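Local coordinates for DNA topoisomerase 2-associated protein PAT1 (Saccharomyces cerevisiae, PDB 5LMG), which activates mRNA decapping and represses translation, with a C-terminal domain that binds a peptide from the decapping enzyme Dcp2, at residues 241-246 / 290-295; 60-65 / 106-111; 262-265 / 271-274; 86-89 / 94-97. The protein carries 2 engineered substitutions. One frame throughout, in Å; residues are numbered along the deposited sequence.

The four contacts lie along one mostly helical chain. Contact 4 is nested inside the loop closed by contact 2; their centres are about 17 Å apart, and they meet where Met109 SD packs 3.7 Å from Phe96 CZ. Contact 3 is likewise nested within the loop closed by contact 1, but the two do not touch, with centres about 28 Å apart. Contacts 1 and 2 lie on opposite sides of the chain's centre, about 41 Å from centre to centre. The Dcp2 peptide reaches contact 1, where Arg294 forms a salt bridge with one of its acidic side chains. A magnesium ion lies about 12 Å from the side chain of Ile86 in contact 4.

Contact 1 (241-246 / 290-295); sequences KLFTSL and LNHQRI
A T-shaped aromatic pair, Phe243 with His292, joins helix 234-246 to the first turns of helix 290-322. The imidazole turns an edge to the phenyl face: CD2 of His292 stands 3.4 Å above the ring plane of Phe243, over its centre. The ring centroids of Phe243 and His292 are 4.5 Å apart, with planes at 66°. Phe243 reaches across because its CG is anti to the backbone N (chi1 -165°), which carries the ring out to the neighbouring helix. At its far end, CZ of Phe243 lies 3.8 Å from CG2 of Ile295, one turn beyond the histidine, and CE1 of Phe243 lies 3.9 Å from CD1 of the same isoleucine. Within this helical domain, whose family belongs to the TPR clan, the Phe243 ring thus packs against two successive turns of the partner helix. His292 adds a second tie, its NE2 hydrogen-bonded to Asp240 OD1 of helix 234-246, while its ND1 is bonded to the backbone N of Lys289. An alanine at Phe243 is likely to open a gap between the helices and leave the CD2 edge of His292 and the branches of Ile295 without their apolar partner. Next to this contact, Leu290 and Gln293 pack on apolar side chains of the bound Dcp2 peptide, and Arg294 NE forms a salt bridge with an acidic side chain of that peptide.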
loop_
_atom_site.group_PDB
_atom_site.type_symbol
_atom_site.label_atom_id
_atom_site.label_comp_id
_atom_site.label_asym_id
_atom_site.label_seq_id
_atom_site.Cartn_x
_atom_site.Cartn_y
_atom_site.Cartn_z
ATOM N N LYS A 241 -10.389 -16.410 2.727
ATOM C CA LYS A 241 -10.050 -16.152 4.140
ATOM C C LYS A 241 -9.778 -14.646 4.343
ATOM O O LYS A 241 -10.272 -14.050 5.310
ATOM C CB LYS A 241 -8.848 -16.991 4.598
ATOM C CG LYS A 241 -9.170 -18.475 4.778
ATOM C CD LYS A 241 -7.917 -19.289 5.100
ATOM C CE LYS A 241 -7.926 -20.662 4.443
ATOM N NZ LYS A 241 -8.968 -21.558 5.016
ATOM N N LEU A 242 -9.033 -14.028 3.407
ATOM C CA LEU A 242 -8.753 -12.591 3.396
ATOM C C LEU A 242 -10.059 -11.805 3.236
ATOM O O LEU A 242 -10.267 -10.814 3.940
ATOM C CB LEU A 242 -7.798 -12.235 2.242
ATOM C CG LEU A 242 -7.425 -10.757 2.122
ATOM C CD1 LEU A 242 -6.461 -10.347 3.231
ATOM C CD2 LEU A 242 -6.827 -10.464 0.765
ATOM N N PHE A 243 -10.931 -12.250 2.301
ATOM C CA PHE A 243 -12.216 -11.604 2.031
ATOM C C PHE A 243 -13.099 -11.572 3.292
ATOM O O PHE A 243 -13.701 -10.536 3.576
ATOM C CB PHE A 243 -12.944 -12.273 0.847
ATOM C CG PHE A 243 -14.078 -11.442 0.297
ATOM C CD1 PHE A 243 -15.364 -11.546 0.828
ATOM C CD2 PHE A 243 -13.864 -10.555 -0.753
ATOM C CE1 PHE A 243 -16.411 -10.758 0.331
ATOM C CE2 PHE A 243 -14.914 -9.771 -1.254
ATOM C CZ PHE A 243 -16.179 -9.885 -0.711
ATOM N N THR A 244 -13.116 -12.682 4.057
ATOM C CA THR A 244 -13.853 -12.839 5.321
ATOM C C THR A 244 -13.431 -11.776 6.352
ATOM O O THR A 244 -14.304 -11.187 6.991
ATOM C CB THR A 244 -13.695 -14.279 5.859
ATOM O OG1 THR A 244 -14.119 -15.195 4.861
ATOM C CG2 THR A 244 -14.497 -14.541 7.131
ATOM N N SER A 245 -12.110 -11.520 6.498
ATOM C CA SER A 245 -11.602 -10.527 7.447
ATOM C C SER A 245 -11.955 -9.068 7.082
ATOM O O SER A 245 -11.931 -8.216 7.966
ATOM C CB SER A 245 -10.096 -10.683 7.657
ATOM O OG SER A 245 -9.367 -10.426 6.468
ATOM N N LEU A 246 -12.309 -8.799 5.800
ATOM C CA LEU A 246 -12.656 -7.473 5.275
ATOM C C LEU A 246 -14.138 -7.208 5.105
ATOM O O LEU A 246 -14.544 -6.038 5.097
ATOM C CB LEU A 246 -11.960 -7.234 3.922
ATOM C CG LEU A 246 -10.441 -7.125 3.949
ATOM C CD1 LEU A 246 -9.874 -7.116 2.535
ATOM C CD2 LEU A 246 -10.000 -5.912 4.735
ATOM N N LEU A 290 -17.929 -13.705 -8.882
ATOM C CA LEU A 290 -19.027 -12.743 -9.021
ATOM C C LEU A 290 -19.617 -12.303 -7.661
ATOM O O LEU A 290 -19.840 -11.102 -7.462
ATOM C CB LEU A 290 -20.131 -13.270 -9.970
ATOM C CG LEU A 290 -21.349 -12.353 -10.229
ATOM C CD1 LEU A 290 -20.915 -10.973 -10.760
ATOM C CD2 LEU A 290 -22.299 -12.988 -11.201
ATOM N N ASN A 291 -19.840 -13.263 -6.734
ATOM C CA ASN A 291 -20.412 -12.979 -5.407
ATOM C C ASN A 291 -19.513 -12.063 -4.557
ATOM O O ASN A 291 -20.040 -11.216 -3.829
ATOM C CB ASN A 291 -20.805 -14.260 -4.672
ATOM C CG ASN A 291 -22.067 -14.900 -5.226
ATOM O OD1 ASN A 291 -22.869 -14.262 -5.918
ATOM N ND2 ASN A 291 -22.265 -16.184 -4.950
ATOM N N HIS A 292 -18.167 -12.197 -4.686
ATOM C CA HIS A 292 -17.204 -11.306 -4.016
ATOM C C HIS A 292 -17.342 -9.899 -4.596
ATOM O O HIS A 292 -17.398 -8.935 -3.844
ATOM C CB HIS A 292 -15.748 -11.782 -4.218
ATOM C CG HIS A 292 -15.439 -13.082 -3.554
ATOM N ND1 HIS A 292 -15.139 -14.213 -4.295
ATOM C CD2 HIS A 292 -15.413 -13.398 -2.238
ATOM C CE1 HIS A 292 -14.916 -15.168 -3.406
ATOM N NE2 HIS A 292 -15.053 -14.718 -2.159
ATOM N N GLN A 293 -17.431 -9.800 -5.943
ATOM C CA GLN A 293 -17.543 -8.544 -6.673
ATOM C C GLN A 293 -18.813 -7.760 -6.318
ATOM O O GLN A 293 -18.754 -6.534 -6.187
ATOM C CB GLN A 293 -17.407 -8.773 -8.182
ATOM C CG GLN A 293 -15.992 -9.194 -8.615
ATOM C CD GLN A 293 -15.902 -9.547 -10.086
ATOM O OE1 GLN A 293 -16.904 -9.639 -10.796
ATOM N NE2 GLN A 293 -14.686 -9.757 -10.585
ATOM N N ARG A 294 -19.941 -8.484 -6.140
ATOM C CA ARG A 294 -21.252 -7.956 -5.757
ATOM C C ARG A 294 -21.147 -7.243 -4.414
ATOM O O ARG A 294 -21.646 -6.127 -4.285
ATOM C CB ARG A 294 -22.288 -9.078 -5.665
ATOM C CG ARG A 294 -22.785 -9.596 -7.022
ATOM C CD ARG A 294 -23.719 -10.775 -6.823
ATOM N NE ARG A 294 -25.100 -10.354 -6.584
ATOM C CZ ARG A 294 -25.677 -10.267 -5.390
ATOM N NH1 ARG A 294 -24.997 -10.571 -4.291
ATOM N NH2 ARG A 294 -26.946 -9.896 -5.285
ATOM N N ILE A 295 -20.481 -7.893 -3.430
ATOM C CA ILE A 295 -20.255 -7.359 -2.088
ATOM C C ILE A 295 -19.346 -6.119 -2.167
ATOM O O ILE A 295 -19.684 -5.109 -1.554
ATOM C CB ILE A 295 -19.701 -8.443 -1.114
ATOM C CG1 ILE A 295 -20.751 -9.547 -0.824
ATOM C CG2 ILE A 295 -19.174 -7.798 0.203
ATOM C CD1 ILE A 295 -20.189 -10.860 -0.415
#

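Contact 2 (60-65 / 106-111); sequences EEILDL and IKIMPR. With EDO (1,2-ethanediol), chain G; EDO (1,2-ethanediol), chain E.
Ile62 and Ile108 form the tightly packed part of a helix-helix contact in this predominantly helical domain, between helix 48-70 and helix 103-114. The axes of segments 60-65 and 106-111 run in roughly the same direction, inclined at 31° and 11.0 Å apart at closest approach. The two isoleucines slide past each other in opposite directions: CG2 of Ile62 lies 3.8 Å from CD1 of Ile108, and their CG1 atoms are 3.9 Å apart. Met80 of helix 78-82 also packs on Ile62, while Tyr59 covers Ile108, so this side is buried. Pro110 marks a kink in helix 103-114, one residue before Arg111. Away from the isoleucines the contact loosens toward solvent, where the exposed Leu63 meets the end of Arg111 alone. Arg111 borders both zones. Its chain bends at chi3 (71°) and lays one guanidinium face against CD1 of Ile108, while NE forms a salt bridge with Glu66 on helix 48-70. CG2 of Ile62 comes within 3.8 Å of Arg111 NE. On the exposed side, CD2 of Leu63 meets the guanidinium at its edge, 3.5 Å from NH2 of Arg111.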
loop_
_atom_site.group_PDB
_atom_site.type_symbol
_atom_site.label_atom_id
_atom_site.label_comp_id
_atom_site.label_asym_id
_atom_site.label_seq_id
_atom_site.Cartn_x
_atom_site.Cartn_y
_atom_site.Cartn_z
ATOM N N GLU A 60 28.214 -0.555 10.230
ATOM C CA GLU A 60 29.626 -0.973 10.266
ATOM C C GLU A 60 29.834 -2.240 9.442
ATOM O O GLU A 60 30.750 -2.285 8.621
ATOM C CB GLU A 60 30.101 -1.194 11.706
ATOM C CG GLU A 60 30.398 0.093 12.461
ATOM C CD GLU A 60 30.629 -0.052 13.956
ATOM O OE1 GLU A 60 30.387 -1.153 14.505
ATOM O OE2 GLU A 60 31.029 0.953 14.587
ATOM N N GLU A 61 28.946 -3.236 9.613
ATOM C CA GLU A 61 29.006 -4.507 8.891
ATOM C C GLU A 61 28.765 -4.338 7.388
ATOM O O GLU A 61 29.441 -4.999 6.598
ATOM C CB GLU A 61 28.068 -5.562 9.500
ATOM C CG GLU A 61 28.325 -5.892 10.969
ATOM C CD GLU A 61 29.653 -6.508 11.377
ATOM O OE1 GLU A 61 30.510 -6.773 10.503
ATOM O OE2 GLU A 61 29.832 -6.726 12.597
ATOM N N ILE A 62 27.846 -3.426 6.993
ATOM C CA ILE A 62 27.561 -3.151 5.578
ATOM C C ILE A 62 28.768 -2.462 4.945
ATOM O O ILE A 62 29.201 -2.875 3.869
ATOM C CB ILE A 62 26.214 -2.386 5.364
ATOM C CG1 ILE A 62 24.968 -3.282 5.650
ATOM C CG2 ILE A 62 26.121 -1.703 3.973
ATOM C CD1 ILE A 62 24.721 -4.506 4.690
ATOM N N LEU A 63 29.327 -1.440 5.624
ATOM C CA LEU A 63 30.502 -0.708 5.156
ATOM C C LEU A 63 31.687 -1.644 4.908
ATOM O O LEU A 63 32.362 -1.490 3.894
ATOM C CB LEU A 63 30.870 0.462 6.092
ATOM C CG LEU A 63 29.886 1.664 6.139
ATOM C CD1 LEU A 63 30.391 2.733 7.074
ATOM C CD2 LEU A 63 29.610 2.256 4.752
ATOM N N ASP A 64 31.880 -2.660 5.781
ATOM C CA ASP A 64 32.928 -3.683 5.631
ATOM C C ASP A 64 32.659 -4.558 4.410
ATOM O O ASP A 64 33.572 -4.780 3.618
ATOM C CB ASP A 64 33.037 -4.568 6.894
ATOM C CG ASP A 64 33.802 -3.961 8.062
ATOM O OD1 ASP A 64 34.493 -2.933 7.857
ATOM O OD2 ASP A 64 33.721 -4.524 9.181
ATOM N N LEU A 65 31.404 -5.034 4.244
ATOM C CA LEU A 65 31.020 -5.878 3.106
ATOM C C LEU A 65 31.195 -5.126 1.792
ATOM O O LEU A 65 31.746 -5.683 0.841
ATOM C CB LEU A 65 29.568 -6.386 3.227
ATOM C CG LEU A 65 29.284 -7.478 4.259
ATOM C CD1 LEU A 65 27.777 -7.623 4.495
ATOM C CD2 LEU A 65 29.921 -8.810 3.869
ATOM N N ILE A 106 15.699 2.135 7.885
ATOM C CA ILE A 106 15.018 2.063 6.582
ATOM C C ILE A 106 15.996 2.256 5.399
ATOM O O ILE A 106 15.993 1.453 4.461
ATOM C CB ILE A 106 13.807 3.064 6.522
ATOM C CG1 ILE A 106 12.713 2.691 7.559
ATOM C CG2 ILE A 106 13.203 3.165 5.083
ATOM C CD1 ILE A 106 11.715 3.822 7.858
ATOM N N LYS A 107 16.845 3.302 5.465
ATOM C CA LYS A 107 17.757 3.662 4.379
ATOM C C LYS A 107 18.841 2.600 4.053
ATOM O O LYS A 107 19.230 2.512 2.894
ATOM C CB LYS A 107 18.367 5.047 4.611
ATOM C CG LYS A 107 17.393 6.154 4.183
ATOM C CD LYS A 107 17.467 7.378 5.079
ATOM C CE LYS A 107 18.110 8.540 4.373
ATOM N NZ LYS A 107 18.288 9.711 5.275
ATOM N N ILE A 108 19.259 1.763 5.023
ATOM C CA ILE A 108 20.276 0.717 4.797
ATOM C C ILE A 108 19.689 -0.582 4.170
ATOM O O ILE A 108 20.457 -1.420 3.687
ATOM C CB ILE A 108 21.088 0.434 6.100
ATOM C CG1 ILE A 108 22.406 -0.347 5.841
ATOM C CG2 ILE A 108 20.259 -0.239 7.188
ATOM C CD1 ILE A 108 23.608 0.486 5.779
ATOM N N MET A 109 18.341 -0.743 4.182
ATOM C CA MET A 109 17.637 -1.935 3.694
ATOM C C MET A 109 18.007 -2.374 2.257
ATOM O O MET A 109 18.285 -3.563 2.109
ATOM C CB MET A 109 16.120 -1.795 3.849
ATOM C CG MET A 109 15.444 -3.080 4.294
ATOM S SD MET A 109 16.211 -3.899 5.719
ATOM C CE MET A 109 15.955 -2.721 6.955
ATOM N N PRO A 110 18.079 -1.503 1.203
ATOM C CA PRO A 110 18.482 -2.014 -0.127
ATOM C C PRO A 110 19.905 -2.587 -0.152
ATOM O O PRO A 110 20.143 -3.603 -0.809
ATOM C CB PRO A 110 18.316 -0.805 -1.062
ATOM C CG PRO A 110 17.487 0.180 -0.306
ATOM C CD PRO A 110 17.782 -0.053 1.145
ATOM N N ARG A 111 20.824 -1.968 0.612
ATOM C CA ARG A 111 22.220 -2.383 0.739
ATOM C C ARG A 111 22.344 -3.713 1.477
ATOM O O ARG A 111 23.159 -4.551 1.080
ATOM C CB ARG A 111 23.050 -1.286 1.400
ATOM C CG ARG A 111 23.163 -0.042 0.524
ATOM C CD ARG A 111 23.434 1.193 1.356
ATOM N NE ARG A 111 24.792 1.192 1.904
ATOM C CZ ARG A 111 25.221 2.027 2.842
ATOM N NH1 ARG A 111 24.405 2.941 3.349
ATOM N NH2 ARG A 111 26.467 1.953 3.284
HETATM C C1 EDO G . 34.417 -7.544 11.570
HETATM O O1 EDO G . 35.261 -6.422 11.782
HETATM C C2 EDO G . 33.323 -7.594 12.668
HETATM O O2 EDO G . 32.492 -8.729 12.460
HETATM C C1 EDO E . 32.079 -1.720 17.929
HETATM O O1 EDO E . 32.083 -2.794 18.858
HETATM C C2 EDO E . 31.587 -0.431 18.631
HETATM O O2 EDO E . 31.592 0.644 17.706
#

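Contact 3 (262-265 / 271-274); sequences HIMR and FMDE. With EDO (1,2-ethanediol), chain H.
The helical backbone around Met264 faces an extended run of loop at Met272, their CA atoms 6.3 Å apart. The contact is made by two methionines and an isoleucine. Met272 starts with CG anti to its backbone N (chi1 -171°) and then bends at chi2 (75°), which swings the thioether back over the helix. Its CE methyl thereby lands 3.8 Å from both CB and CG1 of Ile263. The sulfur of Met272 rests 4.1 Å from CG of Met264. In return, Met264 extends to the loop backbone, its SD lying 3.5 Å from Met272 N and 3.9 Å from Phe271 C. Each thioether thus packs against the other segment, one on side-chain carbons and the other on the main chain. The side chain of Phe271 leaves its backbone away from helix 257-267; it packs on Glu310 and Leu314 of helix 290-322. Beyond the methionines, the carboxylate of Glu274 meets a 1,2-ethanediol, whose O2 is 2.7 Å from Glu274 OE2; this molecule is also hydrogen-bonded to Pro255 O and Glu303 OE2. The contact folds the connection between consecutive helices 257-267 and 275-286, which ends at the N-cap residue Glu274, back against the end of the first helix.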
loop_
_atom_site.group_PDB
_atom_site.type_symbol
_atom_site.label_atom_id
_atom_site.label_comp_id
_atom_site.label_asym_id
_atom_site.label_seq_id
_atom_site.Cartn_x
_atom_site.Cartn_y
_atom_site.Cartn_z
ATOM N N HIS A 262 -6.294 17.567 6.665
ATOM C CA HIS A 262 -5.068 17.690 7.436
ATOM C C HIS A 262 -3.837 17.385 6.574
ATOM O O HIS A 262 -2.903 18.199 6.559
ATOM C CB HIS A 262 -5.146 16.809 8.698
ATOM C CG HIS A 262 -3.918 16.872 9.550
ATOM N ND1 HIS A 262 -3.710 17.912 10.433
ATOM C CD2 HIS A 262 -2.863 16.030 9.604
ATOM C CE1 HIS A 262 -2.541 17.669 11.002
ATOM N NE2 HIS A 262 -1.997 16.544 10.539
ATOM N N ILE A 263 -3.864 16.256 5.819
ATOM C CA ILE A 263 -2.791 15.821 4.907
ATOM C C ILE A 263 -2.634 16.808 3.745
ATOM O O ILE A 263 -1.506 17.175 3.415
ATOM C CB ILE A 263 -2.981 14.365 4.359
ATOM C CG1 ILE A 263 -3.368 13.321 5.452
ATOM C CG2 ILE A 263 -1.758 13.895 3.557
ATOM C CD1 ILE A 263 -2.454 13.111 6.589
ATOM N N MET A 264 -3.762 17.194 3.109
ATOM C CA MET A 264 -3.804 18.129 1.980
ATOM C C MET A 264 -3.156 19.472 2.331
ATOM O O MET A 264 -2.375 19.993 1.539
ATOM C CB MET A 264 -5.242 18.328 1.484
ATOM C CG MET A 264 -5.775 17.153 0.666
ATOM S SD MET A 264 -7.394 17.509 -0.086
ATOM C CE MET A 264 -8.418 17.367 1.280
ATOM N N ARG A 265 -3.441 19.986 3.537
ATOM C CA ARG A 265 -2.900 21.228 4.101
ATOM C C ARG A 265 -1.364 21.119 4.258
ATOM O O ARG A 265 -0.639 22.018 3.825
ATOM C CB ARG A 265 -3.577 21.488 5.460
ATOM C CG ARG A 265 -3.436 22.894 6.029
ATOM C CD ARG A 265 -4.687 23.320 6.798
ATOM N NE ARG A 265 -5.005 22.466 7.951
ATOM C CZ ARG A 265 -6.079 21.682 8.041
ATOM N NH1 ARG A 265 -6.950 21.615 7.040
ATOM N NH2 ARG A 265 -6.284 20.952 9.130
ATOM N N PHE A 271 -6.271 18.078 -4.197
ATOM C CA PHE A 271 -7.131 16.893 -4.110
ATOM C C PHE A 271 -6.349 15.788 -3.418
ATOM O O PHE A 271 -5.149 15.661 -3.649
ATOM C CB PHE A 271 -7.580 16.424 -5.505
ATOM C CG PHE A 271 -8.615 17.316 -6.137
ATOM C CD1 PHE A 271 -9.958 17.205 -5.790
ATOM C CD2 PHE A 271 -8.245 18.297 -7.047
ATOM C CE1 PHE A 271 -10.914 18.059 -6.348
ATOM C CE2 PHE A 271 -9.202 19.145 -7.610
ATOM C CZ PHE A 271 -10.528 19.022 -7.255
ATOM N N MET A 272 -7.010 14.997 -2.562
ATOM C CA MET A 272 -6.359 13.886 -1.870
ATOM C C MET A 272 -6.124 12.761 -2.883
ATOM O O MET A 272 -7.053 12.392 -3.601
ATOM C CB MET A 272 -7.218 13.403 -0.687
ATOM C CG MET A 272 -6.527 12.400 0.206
ATOM S SD MET A 272 -5.281 13.160 1.275
ATOM C CE MET A 272 -4.978 11.819 2.386
ATOM N N ASP A 273 -4.878 12.270 -2.990
ATOM C CA ASP A 273 -4.557 11.179 -3.919
ATOM C C ASP A 273 -5.080 9.857 -3.334
ATOM O O ASP A 273 -4.560 9.374 -2.323
ATOM C CB ASP A 273 -3.048 11.105 -4.214
ATOM C CG ASP A 273 -2.652 10.247 -5.410
ATOM O OD1 ASP A 273 -3.472 9.406 -5.844
ATOM O OD2 ASP A 273 -1.509 10.397 -5.893
ATOM N N GLU A 274 -6.132 9.301 -3.959
ATOM C CA GLU A 274 -6.732 8.045 -3.511
ATOM C C GLU A 274 -6.569 6.912 -4.536
ATOM O O GLU A 274 -7.257 5.878 -4.430
ATOM C CB GLU A 274 -8.199 8.253 -3.079
ATOM C CG GLU A 274 -8.302 9.067 -1.795
ATOM C CD GLU A 274 -9.601 9.035 -1.013
ATOM O OE1 GLU A 274 -10.675 8.873 -1.633
ATOM O OE2 GLU A 274 -9.546 9.233 0.222
HETATM C C1 EDO H . -13.680 10.247 0.501
HETATM O O1 EDO H . -13.448 9.511 -0.692
HETATM C C2 EDO H . -13.220 9.408 1.715
HETATM O O2 EDO H . -11.795 9.274 1.758
#

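Contact 4 (86-89 / 94-97); sequences IDDS and NPFI
Asn94 uses both ends of its amide to tie the loop 86-89 to the start of helix 95-99. Its OD1 caps the helix, accepting from Phe96 N at 3.0 Å; the donor lies well above the carbonyl plane. The nitrogen turns to the loop, where Asn94 ND2 gives a weak bond to Asp88 O at 2.8 Å and another to Ile86 O at 3.1 Å. Both are strongly bent, with N-H...O angles of 123° to Asp88 O and 125° to Ile86 O. His85 O is a further acceptor, so three carbonyls gather round one amide nitrogen. The Asn94 backbone N is bonded in turn to Glu131 OE1. A chi1 of -178° swings the amide away from this backbone nitrogen, to where ND2 meets the loop carbonyls and OD1 meets Phe96 N. An aspartate in place of Asn94 would probably leave the carbonyls of His85, Ile86 and Asp88 without their shared donor and set a carboxylate oxygen against them. Asp88 packs on Pro95, its OD1 3.8 Å from Pro95 CD, and this OD1 also has a weak hydrogen bond from Ser90 N. On the apolar side of the contact, CD1 of Ile86 sits over one face of Phe96 in a CH-pi contact, 4.1 Å from the ring centroid; Ile124 of helix 118-130 touches both residues. The bond from Phe96 N to the Asn94 side chain, with a proline between, makes an Asx-Pro turn serving as the N-cap of helix 95-99.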
loop_
_atom_site.group_PDB
_atom_site.type_symbol
_atom_site.label_atom_id
_atom_site.label_comp_id
_atom_site.label_asym_id
_atom_site.label_seq_id
_atom_site.Cartn_x
_atom_site.Cartn_y
_atom_site.Cartn_z
ATOM N N ILE A 86 16.893 -11.184 13.428
ATOM C CA ILE A 86 15.624 -11.656 12.860
ATOM C C ILE A 86 15.117 -12.918 13.595
ATOM O O ILE A 86 13.929 -12.984 13.927
ATOM C CB ILE A 86 15.700 -11.814 11.309
ATOM C CG1 ILE A 86 15.296 -10.503 10.622
ATOM C CG2 ILE A 86 14.835 -12.969 10.766
ATOM C CD1 ILE A 86 16.391 -9.800 10.034
ATOM N N ASP A 87 16.018 -13.888 13.877
ATOM C CA ASP A 87 15.685 -15.138 14.578
ATOM C C ASP A 87 15.623 -14.976 16.116
ATOM O O ASP A 87 15.403 -15.958 16.836
ATOM C CB ASP A 87 16.638 -16.276 14.157
ATOM C CG ASP A 87 16.479 -16.725 12.712
ATOM O OD1 ASP A 87 15.330 -17.000 12.295
ATOM O OD2 ASP A 87 17.510 -16.847 12.013
ATOM N N ASP A 88 15.783 -13.729 16.603
ATOM C CA ASP A 88 15.735 -13.360 18.016
ATOM C C ASP A 88 14.267 -13.225 18.490
ATOM O O ASP A 88 13.551 -12.312 18.065
ATOM C CB ASP A 88 16.533 -12.060 18.234
ATOM C CG ASP A 88 16.702 -11.638 19.676
ATOM O OD1 ASP A 88 15.745 -11.071 20.244
ATOM O OD2 ASP A 88 17.816 -11.804 20.214
ATOM N N SER A 89 13.824 -14.156 19.358
ATOM C CA SER A 89 12.469 -14.185 19.923
ATOM C C SER A 89 12.473 -13.732 21.398
ATOM O O SER A 89 11.458 -13.849 22.090
ATOM C CB SER A 89 11.866 -15.583 19.787
ATOM O OG SER A 89 11.873 -16.046 18.446
ATOM N N ASN A 94 10.294 -7.755 17.955
ATOM C CA ASN A 94 11.592 -8.140 17.385
ATOM C C ASN A 94 12.525 -6.918 17.140
ATOM O O ASN A 94 12.054 -5.901 16.614
ATOM C CB ASN A 94 11.372 -8.966 16.105
ATOM C CG ASN A 94 12.635 -9.461 15.454
ATOM O OD1 ASN A 94 13.224 -8.785 14.613
ATOM N ND2 ASN A 94 13.063 -10.664 15.805
ATOM N N PRO A 95 13.828 -6.982 17.530
ATOM C CA PRO A 95 14.725 -5.821 17.320
ATOM C C PRO A 95 14.802 -5.289 15.883
ATOM O O PRO A 95 14.995 -4.086 15.706
ATOM C CB PRO A 95 16.083 -6.320 17.822
ATOM C CG PRO A 95 15.747 -7.405 18.798
ATOM C CD PRO A 95 14.544 -8.086 18.201
ATOM N N PHE A 96 14.626 -6.169 14.864
ATOM C CA PHE A 96 14.627 -5.753 13.459
ATOM C C PHE A 96 13.431 -4.831 13.163
ATOM O O PHE A 96 13.602 -3.827 12.473
ATOM C CB PHE A 96 14.664 -6.955 12.498
ATOM C CG PHE A 96 14.617 -6.568 11.039
ATOM C CD1 PHE A 96 15.757 -6.104 10.388
ATOM C CD2 PHE A 96 13.430 -6.650 10.319
ATOM C CE1 PHE A 96 15.712 -5.731 9.044
ATOM C CE2 PHE A 96 13.384 -6.281 8.972
ATOM C CZ PHE A 96 14.527 -5.827 8.343
ATOM N N ILE A 97 12.237 -5.178 13.694
ATOM C CA ILE A 97 10.996 -4.411 13.549
ATOM C C ILE A 97 11.177 -3.010 14.147
ATOM O O ILE A 97 10.786 -2.033 13.513
ATOM C CB ILE A 97 9.755 -5.183 14.111
ATOM C CG1 ILE A 97 9.463 -6.475 13.298
ATOM C CG2 ILE A 97 8.493 -4.301 14.251
ATOM C CD1 ILE A 97 8.927 -6.288 11.826
#